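Local coordinates for protein glucokinase (Thermus thermophilus, PDB 3VOV) that probably phosphorylates glucose and related hexoses with ATP, as a zinc-containing sugar kinase of the ROK family, at residues G165-G170 with L186-T191; T134-G139 with G175-L180; F194-P197 with R201-F204; G246-L249 with Y255-A258. All coordinates share one frame; numbering follows the deposited sequence.

Interaction 1: G165-G170 with L186-T191; sequences GGPACG and LERDAT. With ZN (zinc ion), chain G.
Pro167 sets its CB over one face of the Arg188 guanidinium, toward the rim, joining the zinc-binding loop to helix 183-194. The loop carries the C-x-C start of the zinc motif of the ROK family. Pro167 CB is 3.7 Å from Arg188 NH1, and Pro167 CG is 3.8 Å from Arg188 NH2. The two side chains cross at about a right angle. A water adds a second link: it donates to Ala168 O at 2.9 Å and accepts a weak bond from Arg188 NH1. The stronger partner of NH1 is Ala179 O.

Arg188 bends at chi3 (61°) and grips Asp189 of its own helix side-on. Arg188 NH2 meets the syn side of Asp189 OD2, tilted from the carboxylate plane, at 2.8 Å. Arg188 NE reaches Asp189 OD1, also at 2.8 Å, from above the carboxylate plane. The two bonds fix the rotation of the guanidinium. Tyr192 of the second subunit makes a cation-pi contact with Arg188, so the pair lies at a subunit interface. Further along the loop, Cys169 turns away from the helix. Its SG binds the zinc ion at 2.3 Å, with His159, Cys171 and Cys176 completing the site.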
# COMPACT_ATOMS: atom_id res chain seq x y z
N GLY B 165 0.94 6.78 -0.23
CA GLY B 165 -0.24 6.99 0.60
C GLY B 165 0.02 6.75 2.08
O GLY B 165 -0.92 6.76 2.90
N GLY B 166 1.29 6.53 2.44
CA GLY B 166 1.73 6.47 3.82
C GLY B 166 1.79 7.83 4.56
O GLY B 166 1.30 8.85 4.08
N PRO B 167 2.38 7.85 5.74
CA PRO B 167 2.37 9.07 6.57
C PRO B 167 3.29 10.12 6.04
O PRO B 167 4.37 9.80 5.54
CB PRO B 167 2.89 8.60 7.94
CG PRO B 167 2.99 7.10 7.84
CD PRO B 167 3.10 6.74 6.39
N ALA B 168 2.84 11.36 6.19
CA ALA B 168 3.54 12.59 5.77
C ALA B 168 4.96 12.58 6.27
O ALA B 168 5.19 12.22 7.43
CB ALA B 168 2.77 13.80 6.35
N CYS B 169 5.92 12.97 5.42
CA CYS B 169 7.32 13.03 5.82
C CYS B 169 7.76 14.48 6.01
O CYS B 169 7.19 15.38 5.38
CB CYS B 169 8.21 12.43 4.70
SG CYS B 169 10.00 12.27 5.15
N GLY B 170 8.79 14.70 6.82
CA GLY B 170 9.32 16.08 6.96
C GLY B 170 9.87 16.64 5.65
O GLY B 170 9.91 17.86 5.46
N LEU B 186 8.47 6.37 15.09
CA LEU B 186 8.02 5.45 16.13
C LEU B 186 7.32 6.19 17.27
O LEU B 186 6.25 5.78 17.74
CB LEU B 186 9.21 4.71 16.70
CG LEU B 186 9.99 3.74 15.81
CD1 LEU B 186 11.26 3.27 16.55
CD2 LEU B 186 9.12 2.52 15.44
N GLU B 187 7.94 7.28 17.72
CA GLU B 187 7.35 8.10 18.77
C GLU B 187 6.03 8.74 18.32
O GLU B 187 5.09 8.86 19.14
CB GLU B 187 8.32 9.19 19.21
CG GLU B 187 9.59 8.59 19.79
CD GLU B 187 10.59 9.63 20.29
OE1 GLU B 187 10.52 10.81 19.87
OE2 GLU B 187 11.46 9.24 21.06
N ARG B 188 5.97 9.17 17.05
CA ARG B 188 4.73 9.71 16.50
C ARG B 188 3.60 8.66 16.58
O ARG B 188 2.46 8.91 17.07
CB ARG B 188 4.96 10.15 15.04
CG ARG B 188 3.66 10.51 14.30
CD ARG B 188 3.71 10.31 12.73
NE ARG B 188 3.97 8.90 12.37
CZ ARG B 188 4.73 8.48 11.34
NH1 ARG B 188 5.38 9.34 10.52
NH2 ARG B 188 4.88 7.18 11.13
N ASP B 189 3.90 7.46 16.11
CA ASP B 189 2.83 6.46 16.02
C ASP B 189 2.52 5.89 17.43
O ASP B 189 1.36 5.50 17.71
CB ASP B 189 3.21 5.32 15.09
CG ASP B 189 3.26 5.74 13.63
OD1 ASP B 189 2.50 6.68 13.25
OD2 ASP B 189 4.05 5.17 12.85
N ALA B 190 3.54 5.80 18.29
CA ALA B 190 3.29 5.26 19.64
C ALA B 190 2.46 6.25 20.47
O ALA B 190 1.55 5.84 21.19
CB ALA B 190 4.54 4.90 20.31
N THR B 191 2.76 7.53 20.33
CA THR B 191 2.03 8.57 21.04
C THR B 191 0.58 8.64 20.54
O THR B 191 -0.34 8.75 21.34
CB THR B 191 2.77 9.94 20.87
OG1 THR B 191 4.07 9.84 21.49
CG2 THR B 191 1.99 11.10 21.46
ZN ZN G . 10.83 12.06 3.06
O HOH W 1 3.62 11.67 9.83

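Interaction 2: T134-G139 with G175-L180; sequences TGIGGG and GCLEAL. With ZN (zinc ion), chain G.
Ile136 and Glu178 meet where strand 136-142 begins and helix 177-181 passes beside it; their CA atoms are 4.9 Å apart. The last cysteine of the C-x-C-G-x-x-G-C-x-E zinc motif of the ROK family stands just before the helix, and the closing glutamate, Glu178, lies in its first turn. The strand start and the turn before it are rich in glycine; the matching segment in relatives of the actin-like ATPase clan lies near the nucleotide phosphates.

Glu178 sets its CG anti to the backbone N (chi1 176°) and continues extended, which carries the carboxylate along the start of the strand. There Glu178 OE1 accepts the backbone N-H of Ile136 at 2.8 Å through its anti lone pair, the one away from the other oxygen. The N-H...O angle of 150° makes the bond moderately bent. Gly135 CA also packs close to the same oxygen, 3.3 Å from Glu178 OE1. The side chain of Glu178 further touches the zinc ligand His159, so one residue joins the strand start to the metal site.

Nearer the backbone of Glu178 the contact turns apolar. Ile136 CB lies 3.9 Å from Glu178 CA. The CG1 branch of Ile136 runs beside its backbone N and ends in an extended CD1, which touches Leu177 CG at 3.9 Å. The two side chains cross at about a right angle. Leu177 in turn packs on Leu130 of strand 127-132 and on Val225 of helix 212-236. Cys176 occupies the N-cap position of the helix. Its SG, beside the backbone N, binds the zinc ion at 2.4 Å.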
# COMPACT_ATOMS: atom_id res chain seq x y z
N THR B 134 16.93 9.65 15.29
CA THR B 134 15.81 10.55 15.32
C THR B 134 15.15 10.60 13.92
O THR B 134 13.93 10.50 13.81
CB THR B 134 16.30 11.97 15.75
OG1 THR B 134 16.56 11.95 17.17
CG2 THR B 134 15.21 12.94 15.54
N GLY B 135 16.00 10.77 12.89
CA GLY B 135 15.64 10.65 11.48
C GLY B 135 16.26 9.38 10.89
O GLY B 135 16.92 8.62 11.60
N ILE B 136 16.04 9.13 9.60
CA ILE B 136 16.78 8.08 8.93
C ILE B 136 17.63 8.72 7.87
O ILE B 136 17.12 9.41 7.02
CB ILE B 136 15.86 6.97 8.30
CG1 ILE B 136 15.37 6.05 9.42
CG2 ILE B 136 16.64 6.18 7.24
CD1 ILE B 136 14.32 5.02 9.04
N GLY B 137 18.94 8.48 7.91
CA GLY B 137 19.81 8.86 6.84
C GLY B 137 20.68 7.72 6.37
O GLY B 137 20.58 6.59 6.86
N GLY B 138 21.57 8.02 5.44
CA GLY B 138 22.45 6.98 4.95
C GLY B 138 23.56 7.49 4.08
O GLY B 138 23.79 8.69 3.98
N GLY B 139 24.27 6.59 3.44
CA GLY B 139 25.33 6.98 2.54
C GLY B 139 25.67 5.83 1.65
O GLY B 139 25.48 4.66 2.06
N GLY B 175 5.24 8.42 3.11
CA GLY B 175 5.61 7.03 2.93
C GLY B 175 7.09 6.77 2.72
O GLY B 175 7.45 5.68 2.26
N CYS B 176 7.94 7.78 3.00
CA CYS B 176 9.39 7.66 2.96
C CYS B 176 9.80 6.68 4.02
O CYS B 176 9.15 6.57 5.06
CB CYS B 176 10.04 9.03 3.26
SG CYS B 176 9.82 10.15 1.92
N LEU B 177 10.93 6.00 3.82
CA LEU B 177 11.44 5.14 4.87
C LEU B 177 11.55 5.92 6.20
O LEU B 177 11.15 5.41 7.27
CB LEU B 177 12.81 4.58 4.44
CG LEU B 177 13.58 3.72 5.45
CD1 LEU B 177 12.74 2.56 6.01
CD2 LEU B 177 14.91 3.20 4.80
N GLU B 178 12.06 7.16 6.14
CA GLU B 178 12.17 7.95 7.38
C GLU B 178 10.84 8.08 8.08
O GLU B 178 10.71 7.90 9.30
CB GLU B 178 12.69 9.37 7.07
CG GLU B 178 12.73 10.22 8.33
CD GLU B 178 13.61 11.45 8.17
OE1 GLU B 178 14.83 11.30 8.33
OE2 GLU B 178 13.08 12.54 7.85
N ALA B 179 9.83 8.43 7.31
CA ALA B 179 8.53 8.74 7.88
C ALA B 179 7.83 7.44 8.41
O ALA B 179 6.80 7.51 9.11
CB ALA B 179 7.67 9.41 6.84
N LEU B 180 8.38 6.29 8.05
CA LEU B 180 7.80 5.01 8.48
C LEU B 180 8.48 4.43 9.69
O LEU B 180 7.84 3.71 10.47
CB LEU B 180 7.92 3.97 7.35
CG LEU B 180 7.01 4.26 6.12
CD1 LEU B 180 7.43 3.30 4.98
CD2 LEU B 180 5.46 4.16 6.43
ZN ZN G . 10.83 12.06 3.06

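Interaction 3: F194-P197 with R201-F204; sequences FQRP and RELF
The guanidinium of Arg196 presents its edge to the carboxylate of Glu202, which sits near the guanidinium plane. This salt bridge spans the connection between helices 183-194 and 200-208, a short helix-loop-helix connection on the surface of the protein. The two flat groups are strongly twisted, with their planes 71° apart. Within this contact both donors of the arginine go to the same oxygen, OE2. Arg196 NH1 donates to Glu202 OE2 at 2.6 Å, and the N-H...O angle of 165° makes this bond nearly straight. The donor arrives on the anti side of OE2, tilted out of the carboxylate plane.

Arg196 places CG between its backbone N and carbonyl carbon (chi1 65°). From there the chain runs extended to NE, which lets the guanidinium cross the gap to the next helix. Glu202 is bent at chi2, and its side chain crosses that of Arg196 at about a right angle. Its other oxygen, OE1, makes a salt bridge with Arg205 on the same helix, so the carboxylate has two positive partners. These charges would be expected to favour its ionised form. On the same helix, Leu203 packs on Leu186 and Ala190 and ties the second helix to the first. A second, weak bond runs from Arg196 NH2 to Glu202 OE2 at 3.2 Å.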
# COMPACT_ATOMS: atom_id res chain seq x y z
N PHE B 194 -1.13 4.98 21.71
CA PHE B 194 -1.30 4.91 23.17
C PHE B 194 -2.05 6.08 23.78
O PHE B 194 -2.35 6.03 24.97
CB PHE B 194 0.04 4.66 23.87
CG PHE B 194 0.54 3.24 23.69
CD1 PHE B 194 0.20 2.24 24.61
CD2 PHE B 194 1.30 2.89 22.57
CE1 PHE B 194 0.63 0.92 24.41
CE2 PHE B 194 1.74 1.53 22.37
CZ PHE B 194 1.41 0.58 23.30
N GLN B 195 -2.32 7.13 22.99
CA GLN B 195 -3.03 8.31 23.46
C GLN B 195 -2.35 9.04 24.65
O GLN B 195 -3.03 9.61 25.47
CB GLN B 195 -4.51 7.99 23.77
CG GLN B 195 -5.17 7.28 22.60
CD GLN B 195 -6.67 7.13 22.78
OE1 GLN B 195 -7.35 8.09 23.13
NE2 GLN B 195 -7.19 5.93 22.52
N ARG B 196 -1.02 9.00 24.70
CA ARG B 196 -0.20 9.71 25.68
C ARG B 196 1.22 9.81 25.10
O ARG B 196 1.54 9.05 24.17
CB ARG B 196 -0.15 8.95 27.01
CG ARG B 196 0.54 7.61 26.89
CD ARG B 196 0.63 6.90 28.22
NE ARG B 196 0.77 5.45 28.05
CZ ARG B 196 1.91 4.79 28.22
NH1 ARG B 196 3.01 5.44 28.56
NH2 ARG B 196 1.94 3.47 28.07
N PRO B 197 2.06 10.74 25.60
CA PRO B 197 3.42 10.81 25.05
C PRO B 197 4.23 9.54 25.29
O PRO B 197 4.35 9.08 26.42
CB PRO B 197 4.02 12.03 25.74
CG PRO B 197 2.75 12.90 26.10
CD PRO B 197 1.79 11.84 26.56
N ARG B 201 12.36 5.09 24.31
CA ARG B 201 12.60 4.34 25.57
C ARG B 201 11.35 3.65 26.13
O ARG B 201 11.40 2.48 26.40
CB ARG B 201 13.26 5.18 26.66
CG ARG B 201 14.77 5.19 26.52
CD ARG B 201 15.36 6.59 26.51
NE ARG B 201 15.38 7.21 27.83
CZ ARG B 201 14.86 8.40 28.15
NH1 ARG B 201 14.24 9.17 27.25
NH2 ARG B 201 14.97 8.82 29.40
N GLU B 202 10.25 4.40 26.30
CA GLU B 202 9.00 3.86 26.82
C GLU B 202 8.45 2.82 25.81
O GLU B 202 8.04 1.72 26.20
CB GLU B 202 8.03 5.02 27.14
CG GLU B 202 6.51 4.73 27.38
CD GLU B 202 6.17 4.06 28.70
OE1 GLU B 202 7.08 3.74 29.52
OE2 GLU B 202 4.97 3.84 28.93
N LEU B 203 8.49 3.14 24.51
CA LEU B 203 8.06 2.19 23.47
C LEU B 203 8.81 0.86 23.57
O LEU B 203 8.18 -0.21 23.54
CB LEU B 203 8.17 2.79 22.05
CG LEU B 203 7.80 1.85 20.88
CD1 LEU B 203 6.32 1.40 20.95
CD2 LEU B 203 8.16 2.48 19.50
N PHE B 204 10.13 0.89 23.71
CA PHE B 204 10.89 -0.35 23.76
C PHE B 204 10.67 -1.15 25.10
O PHE B 204 10.73 -2.38 25.12
CB PHE B 204 12.39 -0.12 23.52
CG PHE B 204 12.75 0.35 22.12
CD1 PHE B 204 13.97 0.99 21.88
CD2 PHE B 204 11.90 0.11 21.01
CE1 PHE B 204 14.32 1.43 20.59
CE2 PHE B 204 12.25 0.55 19.73
CZ PHE B 204 13.47 1.20 19.51

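Interaction 4: G246-L249 with Y255-A258; sequences GVAL and YWEA
Ala248 is met by two aromatic side chains from neighbouring positions of helix 253-265, Tyr255 and Trp256. They approach it differently. Trp256 comes edge-on: its six-membered ring turns its rim to the backbone carbonyl, with Trp256 CZ3 3.6 Å from Ala248 O. The oxygen lies near the ring plane, close to CE3 as well. Tyr255 approaches obliquely, through CE2. Tyr255 CE2 is 3.9 Å from Ala248 CA and 4.0 Å from Ala248 CB.

Both aromatic groups have CG anti to the backbone N, which carries the two rings from their helix to Ala248; chi1 is 170° in Tyr255 but -153° in Trp256, displaced from the ideal anti value. Leu249 lies side by side with Trp256, pointing the same way. Its CD2 branch touches the far end of the indole, with Leu249 CD2 4.1 Å from Trp256 CH2.

The short helix 246-249 follows strand 240-244 after one residue. This glycine-led segment belongs to the C-terminal half of the actin-like ATPase fold, where its counterparts in relatives lie near the adenosine part of the nucleotide. Ala248 and Trp256 both pack on Leu243 of that strand, while Tyr255 leans on helix 212-236. Arg277 joins the contact twice, through a cation-pi contact with Trp256 and a hydrogen bond from NH1 to Leu249 O.

Between the two helices the contact is van der Waals packing. The small Ala248 side chain allows close approach, and the C-H rim of the indole facing a carbonyl oxygen probably adds slight electrostatic attraction.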
# COMPACT_ATOMS: atom_id res chain seq x y z
N GLY B 246 21.46 5.05 16.74
CA GLY B 246 21.13 4.64 18.10
C GLY B 246 19.80 3.93 18.23
O GLY B 246 19.63 3.08 19.13
N VAL B 247 18.84 4.27 17.36
CA VAL B 247 17.54 3.66 17.46
C VAL B 247 17.61 2.20 16.99
O VAL B 247 17.04 1.32 17.65
CB VAL B 247 16.46 4.50 16.72
CG1 VAL B 247 15.20 3.75 16.61
CG2 VAL B 247 16.23 5.82 17.46
N ALA B 248 18.29 1.93 15.88
CA ALA B 248 18.38 0.55 15.41
C ALA B 248 19.30 -0.29 16.32
O ALA B 248 18.97 -1.41 16.72
CB ALA B 248 18.87 0.51 14.01
N LEU B 249 20.47 0.24 16.65
CA LEU B 249 21.45 -0.55 17.42
C LEU B 249 20.99 -0.88 18.86
O LEU B 249 21.32 -1.93 19.37
CB LEU B 249 22.83 0.13 17.43
CG LEU B 249 23.48 0.37 16.05
CD1 LEU B 249 24.71 1.24 16.20
CD2 LEU B 249 23.88 -0.92 15.41
N TYR B 255 13.52 -6.73 17.25
CA TYR B 255 13.52 -5.71 16.18
C TYR B 255 14.50 -6.14 15.10
O TYR B 255 14.17 -6.22 13.95
CB TYR B 255 13.90 -4.33 16.73
CG TYR B 255 14.16 -3.24 15.68
CD1 TYR B 255 13.11 -2.40 15.24
CD2 TYR B 255 15.45 -3.00 15.20
CE1 TYR B 255 13.37 -1.39 14.31
CE2 TYR B 255 15.70 -1.98 14.26
CZ TYR B 255 14.66 -1.18 13.84
OH TYR B 255 14.90 -0.21 12.90
N TRP B 256 15.70 -6.49 15.53
CA TRP B 256 16.74 -6.91 14.61
C TRP B 256 16.36 -8.18 13.86
O TRP B 256 16.56 -8.27 12.63
CB TRP B 256 18.08 -7.03 15.34
CG TRP B 256 19.21 -6.81 14.40
CD1 TRP B 256 19.77 -7.75 13.55
CD2 TRP B 256 19.90 -5.57 14.14
NE1 TRP B 256 20.78 -7.16 12.81
CE2 TRP B 256 20.87 -5.83 13.14
CE3 TRP B 256 19.83 -4.28 14.70
CZ2 TRP B 256 21.73 -4.84 12.66
CZ3 TRP B 256 20.71 -3.30 14.22
CH2 TRP B 256 21.63 -3.59 13.22
N GLU B 257 15.74 -9.13 14.56
CA GLU B 257 15.30 -10.37 13.90
C GLU B 257 14.26 -10.11 12.79
O GLU B 257 14.36 -10.68 11.70
CB GLU B 257 14.73 -11.38 14.93
CG GLU B 257 15.73 -11.71 16.07
CD GLU B 257 15.09 -12.42 17.32
OE1 GLU B 257 13.85 -12.38 17.56
OE2 GLU B 257 15.89 -13.02 18.09
N ALA B 258 13.27 -9.27 13.09
CA ALA B 258 12.19 -8.98 12.17
C ALA B 258 12.74 -8.21 10.98
O ALA B 258 12.36 -8.44 9.88
CB ALA B 258 11.10 -8.19 12.85

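Overall arrangement
Interactions 1 and 2 share the zinc site, each supplying one cysteine, and their centres are 11 Å apart. Their segments alternate along the chain and are tied by Pro167 O to Gly175 N at 2.9 Å and by Arg188 NH1 to Ala179 O at 2.7 Å, both probable hydrogen bonds. Interaction 3 continues from interaction 1 along consecutive helices, with Leu186 CB touching Leu203 CD2 at 3.7 Å. Interaction 4 touches interaction 3 (Phe204 CE1 to Val247 O, 4.0 Å) and interaction 1 (Leu186 CD1 to Val247 CG1, 4.0 Å). Interactions 2 and 3 do not touch; their nearest atoms are about 9 Å apart. Interactions 3 and 4 lie away from the zinc site.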